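Local coordinates for protein homocysteine S-methyltransferase (Escherichia coli, PDB 5DML) that transfers a methyl group from S-methylmethionine, or less efficiently from S-adenosylmethionine, to homocysteine to make methionine, using zinc as cofactor, at residues Ala275-Tyr280 / Ala304-Arg309; Val223-Asn228 / Leu248-Tyr253; Asp36-Ala41 / Ala79-Asp84. All coordinates share one frame; numbering follows the deposited sequence.

Contact 1: residues Ala275-Tyr280 / Ala304-Arg309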
loop_
_atom_site.group_PDB
_atom_site.type_symbol
_atom_site.label_atom_id
_atom_site.label_comp_id
_atom_site.label_asym_id
_atom_site.label_seq_id
_atom_site.Cartn_x
_atom_site.Cartn_y
_atom_site.Cartn_z
ATOM N N ALA A 275 -13.810 14.276 -2.106
ATOM C CA ALA A 275 -14.491 14.879 -3.242
ATOM C C ALA A 275 -13.589 15.900 -3.942
ATOM O O ALA A 275 -14.007 16.545 -4.904
ATOM C CB ALA A 275 -15.799 15.530 -2.791
ATOM N N GLN A 276 -12.354 16.039 -3.452
ATOM C CA GLN A 276 -11.399 16.952 -4.092
ATOM C C GLN A 276 -10.123 16.223 -4.560
ATOM O O GLN A 276 -9.642 16.447 -5.677
ATOM C CB GLN A 276 -11.035 18.089 -3.142
ATOM C CG GLN A 276 -9.802 18.890 -3.543
ATOM C CD GLN A 276 -9.870 19.441 -4.965
ATOM O OE1 GLN A 276 -10.910 19.396 -5.620
ATOM N NE2 GLN A 276 -8.751 19.978 -5.440
ATOM N N LEU A 277 -9.609 15.277 -3.779
ATOM C CA LEU A 277 -8.632 14.319 -4.289
ATOM C C LEU A 277 -9.220 13.665 -5.531
ATOM O O LEU A 277 -8.512 13.407 -6.509
ATOM C CB LEU A 277 -8.292 13.262 -3.222
ATOM C CG LEU A 277 -7.415 12.023 -3.511
ATOM C CD1 LEU A 277 -6.787 11.506 -2.221
ATOM C CD2 LEU A 277 -8.173 10.882 -4.199
ATOM N N ALA A 278 -10.529 13.427 -5.479
ATOM C CA ALA A 278 -11.256 12.736 -6.529
ATOM C C ALA A 278 -11.254 13.499 -7.837
ATOM O O ALA A 278 -11.410 12.917 -8.897
ATOM C CB ALA A 278 -12.666 12.486 -6.086
ATOM N N ASP A 279 -11.092 14.813 -7.758
ATOM C CA ASP A 279 -11.072 15.640 -8.957
ATOM C C ASP A 279 -9.839 15.415 -9.843
ATOM O O ASP A 279 -9.858 15.732 -11.029
ATOM C CB ASP A 279 -11.164 17.120 -8.570
ATOM C CG ASP A 279 -12.553 17.506 -8.070
ATOM O OD1 ASP A 279 -13.548 17.047 -8.675
ATOM O OD2 ASP A 279 -12.648 18.255 -7.064
ATOM N N TYR A 280 -8.767 14.865 -9.288
ATOM C CA TYR A 280 -7.559 14.720 -10.084
ATOM C C TYR A 280 -7.642 13.525 -11.017
ATOM O O TYR A 280 -6.817 13.374 -11.910
ATOM C CB TYR A 280 -6.337 14.591 -9.188
ATOM C CG TYR A 280 -5.911 15.891 -8.564
ATOM C CD1 TYR A 280 -6.714 16.531 -7.637
ATOM C CD2 TYR A 280 -4.702 16.475 -8.896
ATOM C CE1 TYR A 280 -6.326 17.716 -7.062
ATOM C CE2 TYR A 280 -4.305 17.658 -8.320
ATOM C CZ TYR A 280 -5.120 18.273 -7.405
ATOM O OH TYR A 280 -4.722 19.455 -6.829
ATOM N N ALA A 304 -15.636 6.836 -2.829
ATOM C CA ALA A 304 -16.956 6.983 -3.454
ATOM C C ALA A 304 -16.952 8.100 -4.508
ATOM O O ALA A 304 -17.559 7.971 -5.574
ATOM C CB ALA A 304 -18.021 7.242 -2.396
ATOM N N ALA A 305 -16.243 9.183 -4.219
ATOM C CA ALA A 305 -16.094 10.278 -5.168
ATOM C C ALA A 305 -15.220 9.878 -6.383
ATOM O O ALA A 305 -15.514 10.258 -7.523
ATOM C CB ALA A 305 -15.522 11.489 -4.464
ATOM N N LEU A 306 -14.156 9.114 -6.156
ATOM C CA LEU A 306 -13.405 8.580 -7.283
ATOM C C LEU A 306 -14.315 7.697 -8.119
ATOM O O LEU A 306 -14.338 7.808 -9.348
ATOM C CB LEU A 306 -12.183 7.787 -6.815
ATOM C CG LEU A 306 -11.089 8.604 -6.155
ATOM C CD1 LEU A 306 -10.211 7.700 -5.310
ATOM C CD2 LEU A 306 -10.297 9.323 -7.219
ATOM N N LYS A 307 -15.065 6.824 -7.452
ATOM C CA LYS A 307 -15.926 5.931 -8.222
ATOM C C LYS A 307 -16.962 6.724 -9.013
ATOM O O LYS A 307 -17.178 6.466 -10.198
ATOM C CB LYS A 307 -16.624 4.911 -7.318
ATOM C CG LYS A 307 -17.476 3.914 -8.107
ATOM C CD LYS A 307 -18.495 3.196 -7.226
ATOM C CE LYS A 307 -19.001 1.910 -7.887
ATOM N NZ LYS A 307 -19.389 0.846 -6.892
ATOM N N ALA A 308 -17.530 7.773 -8.426
ATOM C CA ALA A 308 -18.505 8.613 -9.114
ATOM C C ALA A 308 -17.923 9.312 -10.341
ATOM O O ALA A 308 -18.627 9.533 -11.323
ATOM C CB ALA A 308 -19.082 9.643 -8.152
ATOM N N ARG A 309 -16.641 9.656 -10.291
ATOM C CA ARG A 309 -16.000 10.304 -11.429
ATOM C C ARG A 309 -15.302 9.315 -12.377
ATOM O O ARG A 309 -14.445 9.703 -13.161
ATOM C CB ARG A 309 -14.987 11.341 -10.948
ATOM C CG ARG A 309 -15.592 12.553 -10.248
ATOM C CD ARG A 309 -14.535 13.151 -9.366
ATOM N NE ARG A 309 -14.930 14.377 -8.685
ATOM C CZ ARG A 309 -15.803 14.422 -7.689
ATOM N NH1 ARG A 309 -16.418 13.302 -7.294
ATOM N NH2 ARG A 309 -16.079 15.587 -7.107
#
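R309 and D279 form the salt bridge that joins residues 275-280 to residues 304-309. The NE of R309 gives a hydrogen bond to OD1 of D279 at 3.0 Å, with an N-H...O angle of 154°. NH2 of R309 adds a weak bond to the same oxygen. OD1 lies at the guanidinium edge, close to its plane. The carboxylate itself is turned, so the arginine meets OD1 from above the carboxylate plane, and the two flat groups stand 58° apart. CB of A278 sits over one face of the guanidinium, offset toward the rim. Beside the ion pair, small side chains let the backbones come close. The CB atoms of A278 and A305 are 3.4 Å apart, and CB of A305 also lies 3.7 Å from CA of A275. Next to them CD2 of L306 rests against CA of A278 at 3.6 Å, and CD1 of L306 meets CD2 of L277 at 3.9 Å. In the TIM barrel of this family, this joins the C-terminal helix 300-308 to the loop and short 3-10 turn ahead of helix 281-286. R309 is the first residue to leave the helix. Its CG is anti to its carbonyl carbon (chi1 -67°), and the chain then runs extended from CG to NE, which carries NE to D279 OD1. NH1 turns back to O of A305 at 3.2 Å. That oxygen also accepts from N of R309, which comes from the opposite face of the carbonyl plane. Farther out, W284 and T298 touch L277, and L18 touches L306.

Contact 2: residues Val223-Asn228 / Leu248-Tyr253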
loop_
_atom_site.group_PDB
_atom_site.type_symbol
_atom_site.label_atom_id
_atom_site.label_comp_id
_atom_site.label_asym_id
_atom_site.label_seq_id
_atom_site.Cartn_x
_atom_site.Cartn_y
_atom_site.Cartn_z
ATOM N N VAL A 223 4.648 -5.508 -10.713
ATOM C CA VAL A 223 3.624 -5.379 -11.749
ATOM C C VAL A 223 2.993 -3.980 -11.851
ATOM O O VAL A 223 2.130 -3.746 -12.707
ATOM C CB VAL A 223 2.512 -6.408 -11.524
ATOM C CG1 VAL A 223 3.101 -7.824 -11.582
ATOM C CG2 VAL A 223 1.836 -6.156 -10.185
ATOM N N ALA A 224 3.432 -3.064 -10.993
ATOM C CA ALA A 224 3.018 -1.665 -11.054
ATOM C C ALA A 224 3.885 -0.823 -10.120
ATOM O O ALA A 224 4.472 -1.339 -9.175
ATOM C CB ALA A 224 1.507 -1.513 -10.682
ATOM N N LEU A 225 3.972 0.477 -10.376
ATOM C CA LEU A 225 4.651 1.364 -9.435
ATOM C C LEU A 225 4.083 2.778 -9.487
ATOM O O LEU A 225 3.342 3.122 -10.401
ATOM C CB LEU A 225 6.156 1.385 -9.707
ATOM C CG LEU A 225 6.629 1.844 -11.082
ATOM C CD1 LEU A 225 6.817 3.358 -11.096
ATOM C CD2 LEU A 225 7.917 1.120 -11.505
ATOM N N GLY A 226 4.449 3.599 -8.507
ATOM C CA GLY A 226 3.992 4.972 -8.470
ATOM C C GLY A 226 4.284 5.655 -7.159
ATOM O O GLY A 226 5.354 5.460 -6.597
ATOM N N ILE A 227 3.336 6.457 -6.668
ATOM C CA ILE A 227 3.557 7.280 -5.485
ATOM C C ILE A 227 2.393 7.255 -4.492
ATOM O O ILE A 227 1.245 7.039 -4.872
ATOM C CB ILE A 227 3.835 8.735 -5.884
ATOM C CG1 ILE A 227 2.716 9.251 -6.776
ATOM C CG2 ILE A 227 5.175 8.835 -6.639
ATOM C CD1 ILE A 227 2.931 10.665 -7.256
ATOM N N ASN A 228 2.698 7.471 -3.217
ATOM C CA ASN A 228 1.677 7.457 -2.169
ATOM C C ASN A 228 2.125 8.213 -0.916
ATOM O O ASN A 228 3.310 8.417 -0.699
ATOM C CB ASN A 228 1.287 6.017 -1.822
ATOM C CG ASN A 228 2.352 5.293 -1.014
ATOM O OD1 ASN A 228 3.427 4.976 -1.523
ATOM N ND2 ASN A 228 2.046 5.006 0.249
ATOM N N LEU A 248 4.504 0.607 -17.219
ATOM C CA LEU A 248 3.890 -0.191 -16.172
ATOM C C LEU A 248 2.661 0.593 -15.702
ATOM O O LEU A 248 2.638 1.826 -15.791
ATOM C CB LEU A 248 4.860 -0.457 -15.014
ATOM C CG LEU A 248 5.832 -1.654 -15.096
ATOM C CD1 LEU A 248 6.627 -1.788 -13.809
ATOM C CD2 LEU A 248 5.118 -2.980 -15.410
ATOM N N PRO A 249 1.620 -0.114 -15.233
ATOM C CA PRO A 249 0.499 0.606 -14.630
ATOM C C PRO A 249 1.013 1.519 -13.518
ATOM O O PRO A 249 1.863 1.092 -12.744
ATOM C CB PRO A 249 -0.379 -0.518 -14.083
ATOM C CG PRO A 249 -0.058 -1.689 -14.939
ATOM C CD PRO A 249 1.392 -1.569 -15.274
ATOM N N LEU A 250 0.552 2.766 -13.463
ATOM C CA LEU A 250 1.045 3.661 -12.433
ATOM C C LEU A 250 0.085 3.689 -11.255
ATOM O O LEU A 250 -1.132 3.555 -11.407
ATOM C CB LEU A 250 1.276 5.075 -12.985
ATOM C CG LEU A 250 2.413 5.299 -14.002
ATOM C CD1 LEU A 250 2.626 6.784 -14.285
ATOM C CD2 LEU A 250 3.741 4.625 -13.591
ATOM N N VAL A 251 0.659 3.866 -10.075
ATOM C CA VAL A 251 -0.074 3.821 -8.826
ATOM C C VAL A 251 -0.037 5.200 -8.185
ATOM O O VAL A 251 1.028 5.802 -8.081
ATOM C CB VAL A 251 0.538 2.765 -7.873
ATOM C CG1 VAL A 251 -0.156 2.762 -6.542
ATOM C CG2 VAL A 251 0.444 1.401 -8.496
ATOM N N VAL A 252 -1.195 5.704 -7.766
ATOM C CA VAL A 252 -1.252 6.991 -7.071
ATOM C C VAL A 252 -2.297 7.018 -5.952
ATOM O O VAL A 252 -3.490 6.911 -6.189
ATOM C CB VAL A 252 -1.541 8.156 -8.051
ATOM C CG1 VAL A 252 -2.682 7.823 -8.994
ATOM C CG2 VAL A 252 -1.835 9.439 -7.286
ATOM N N TYR A 253 -1.828 7.122 -4.719
ATOM C CA TYR A 253 -2.717 7.375 -3.614
ATOM C C TYR A 253 -2.102 8.312 -2.589
ATOM O O TYR A 253 -1.399 7.896 -1.666
ATOM C CB TYR A 253 -3.183 6.080 -2.957
ATOM C CG TYR A 253 -2.182 5.019 -2.572
ATOM C CD1 TYR A 253 -1.569 4.215 -3.533
ATOM C CD2 TYR A 253 -1.949 4.729 -1.235
ATOM C CE1 TYR A 253 -0.694 3.194 -3.163
ATOM C CE2 TYR A 253 -1.090 3.710 -0.858
ATOM C CZ TYR A 253 -0.465 2.950 -1.827
ATOM O OH TYR A 253 0.386 1.949 -1.454
#
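N228 lays its CB over the face of the Y253 ring, 3.3 Å from the centroid and only 7° off the ring normal, a CH-pi contact. CB also meets O of Y253. CG lies 3.8 Å from CZ of the ring. ND2 stays near CE2, with the amide plane tilted 31° from the ring. OD1 leaves the pair and accepts hydrogen bonds from S194 OG and T169 N. The Y253 ring lies alongside because its CG stands between backbone N and carbonyl carbon (chi1 49°), and its OH bonds to OE1 of E168. A leucine in place of Y253 would probably leave E168 without this hydroxyl partner and N228 CB without its aromatic face. The pair belongs to strands 222-228 and 250-253, which run parallel in a beta-alpha-beta unit of the barrel. I227 N donates to O of V251 at 2.8 Å, and Y253 N donates to O of I227 at 3.1 Å. G226 pairs with V251, and a CB at this position would clash with the V251 carbonyl oxygen. L225 and L250 both touch L242 of helix 235-242. The buried polar ends of N228 and Y253 have hydrogen-bond partners, which is likely to limit their rotation near the predicted zinc ligands C229 and C295.

Contact 3: residues Asp36-Ala41 / Ala79-Asp84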
loop_
_atom_site.group_PDB
_atom_site.type_symbol
_atom_site.label_atom_id
_atom_site.label_comp_id
_atom_site.label_asym_id
_atom_site.label_seq_id
_atom_site.Cartn_x
_atom_site.Cartn_y
_atom_site.Cartn_z
ATOM N N ASP A 36 -0.380 5.322 19.153
ATOM C CA ASP A 36 0.740 4.421 19.131
ATOM C C ASP A 36 1.133 4.150 17.698
ATOM O O ASP A 36 0.338 4.283 16.822
ATOM C CB ASP A 36 0.223 3.134 19.751
ATOM C CG ASP A 36 1.282 2.146 20.039
ATOM O OD1 ASP A 36 2.279 2.122 19.336
ATOM O OD2 ASP A 36 1.102 1.391 21.004
ATOM N N SER A 37 2.370 3.766 17.469
ATOM C CA SER A 37 2.731 3.449 16.104
ATOM C C SER A 37 2.532 1.946 15.927
ATOM O O SER A 37 2.399 1.460 14.822
ATOM C CB SER A 37 4.152 3.911 15.750
ATOM O OG SER A 37 5.152 2.958 16.027
ATOM N N LEU A 38 2.382 1.217 17.013
ATOM C CA LEU A 38 2.132 -0.189 16.941
ATOM C C LEU A 38 0.691 -0.434 17.286
ATOM O O LEU A 38 0.352 -1.433 17.851
ATOM C CB LEU A 38 3.020 -0.912 17.942
ATOM C CG LEU A 38 4.526 -1.003 17.730
ATOM C CD1 LEU A 38 5.036 -0.161 16.591
ATOM C CD2 LEU A 38 5.257 -0.677 19.003
ATOM N N TRP A 39 -0.164 0.494 16.933
ATOM C CA TRP A 39 -1.584 0.389 17.251
ATOM C C TRP A 39 -2.241 -0.824 16.621
ATOM O O TRP A 39 -3.243 -1.324 17.141
ATOM C CB TRP A 39 -2.339 1.652 16.829
ATOM C CG TRP A 39 -2.420 1.936 15.343
ATOM C CD1 TRP A 39 -1.703 2.869 14.650
ATOM C CD2 TRP A 39 -3.312 1.330 14.393
ATOM N NE1 TRP A 39 -2.072 2.863 13.323
ATOM C CE2 TRP A 39 -3.053 1.930 13.139
ATOM C CE3 TRP A 39 -4.293 0.338 14.474
ATOM C CZ2 TRP A 39 -3.742 1.569 11.983
ATOM C CZ3 TRP A 39 -4.964 -0.030 13.326
ATOM C CH2 TRP A 39 -4.688 0.590 12.095
ATOM N N SER A 40 -1.679 -1.297 15.508
ATOM C CA SER A 40 -2.246 -2.435 14.796
ATOM C C SER A 40 -2.187 -3.677 15.667
ATOM O O SER A 40 -3.036 -4.554 15.563
ATOM C CB SER A 40 -1.526 -2.673 13.464
ATOM O OG SER A 40 -0.165 -3.053 13.642
ATOM N N ALA A 41 -1.196 -3.746 16.549
ATOM C CA ALA A 41 -1.069 -4.900 17.429
ATOM C C ALA A 41 -2.266 -4.992 18.363
ATOM O O ALA A 41 -2.867 -6.055 18.506
ATOM C CB ALA A 41 0.228 -4.834 18.218
ATOM N N ALA A 79 8.287 -6.388 18.511
ATOM C CA ALA A 79 9.163 -6.912 19.555
ATOM C C ALA A 79 9.091 -6.022 20.788
ATOM O O ALA A 79 9.348 -6.470 21.910
ATOM C CB ALA A 79 10.585 -7.018 19.059
ATOM N N ALA A 80 8.721 -4.761 20.564
ATOM C CA ALA A 80 8.563 -3.773 21.622
ATOM C C ALA A 80 7.354 -4.087 22.497
ATOM O O ALA A 80 7.237 -3.590 23.617
ATOM C CB ALA A 80 8.439 -2.380 21.023
ATOM N N ARG A 81 6.454 -4.912 21.981
ATOM C CA ARG A 81 5.294 -5.348 22.752
ATOM C C ARG A 81 5.518 -6.757 23.304
ATOM O O ARG A 81 4.610 -7.364 23.860
ATOM C CB ARG A 81 4.029 -5.295 21.892
ATOM C CG ARG A 81 3.582 -3.872 21.543
ATOM C CD ARG A 81 2.368 -3.883 20.633
ATOM N NE ARG A 81 1.208 -4.477 21.301
ATOM C CZ ARG A 81 0.383 -3.820 22.112
ATOM N NH1 ARG A 81 0.592 -2.537 22.378
ATOM N NH2 ARG A 81 -0.646 -4.450 22.668
ATOM N N GLY A 82 6.741 -7.264 23.159
ATOM C CA GLY A 82 7.108 -8.549 23.730
ATOM C C GLY A 82 6.584 -9.712 22.910
ATOM O O GLY A 82 6.381 -10.816 23.424
ATOM N N LEU A 83 6.357 -9.454 21.629
ATOM C CA LEU A 83 5.946 -10.485 20.685
ATOM C C LEU A 83 7.150 -10.973 19.886
ATOM O O LEU A 83 7.893 -10.156 19.337
ATOM C CB LEU A 83 4.873 -9.945 19.731
ATOM C CG LEU A 83 3.517 -9.596 20.308
ATOM C CD1 LEU A 83 2.625 -9.056 19.209
ATOM C CD2 LEU A 83 2.900 -10.817 20.943
ATOM N N ASP A 84 7.297 -12.278 19.760
ATOM C CA ASP A 84 8.379 -12.821 18.973
ATOM C C ASP A 84 8.015 -12.836 17.518
ATOM O O ASP A 84 7.000 -12.335 17.156
ATOM C CB ASP A 84 8.852 -14.182 19.470
ATOM C CG ASP A 84 7.888 -15.271 19.221
ATOM O OD1 ASP A 84 6.814 -15.022 18.721
ATOM O OD2 ASP A 84 8.222 -16.396 19.524
#
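R81 lays the end of its aliphatic chain and its NE against the methyl of A41. CB of A41 is 3.3 Å from NE and 3.4 Å from CD of R81. The guanidinium stands obliquely to this methyl. The same CD also lies 4.1 Å from CB of L38. The chain bends at chi3 (64°), which carries the guanidinium along residues 36-41. There NH1 comes to 4.2 Å from OD2 of D36. The charges are opposite, but the gap is too long for a salt bridge, so any attraction is probably modest. The carboxylate and guanidinium planes are 56° apart. A80 adds a smaller apolar touch, its CB 4.1 Å from CD2 of L38. The contact lies on the surface of the barrel and joins the start of helix 39-46 to the loop between helices 75-78 and 85-109. A Schellman motif ends helix 75-78: G82, at positive phi, is the C-prime residue, with G82 N bonded to O of A79 and L83 N to O of F78. Within residues 36-41, D36 OD1 approaches N of L38 as in an Asx turn, but the modelled distance is very short, so its details are doubtful. OD2 is the carboxylate oxygen nearer R81. F78 of helix 75-78 touches both A41 and L83. D84 is the N-cap of helix 85-109, and its OD1 accepts from N of Q87.

Overall arrangement
Contact 2 is the buried one, between neighbouring parallel strands of the barrel. Contacts 1 and 3 lie farther out and involve loops and helix ends. Their centres are about 35 Å apart, on opposite sides of the chain's centre. No helix or strand is common to any two of the three. Contact 1 comes nearer the strands, its nearest atoms about 6 Å from contact 2. The chemistry follows the place. Main-chain hydrogen bonds carry contact 2. Contact 1 combines alanine and leucine packing with an outer salt bridge. Contact 3 also uses an arginine, but its pairing with an acid is long and most of its touch is apolar.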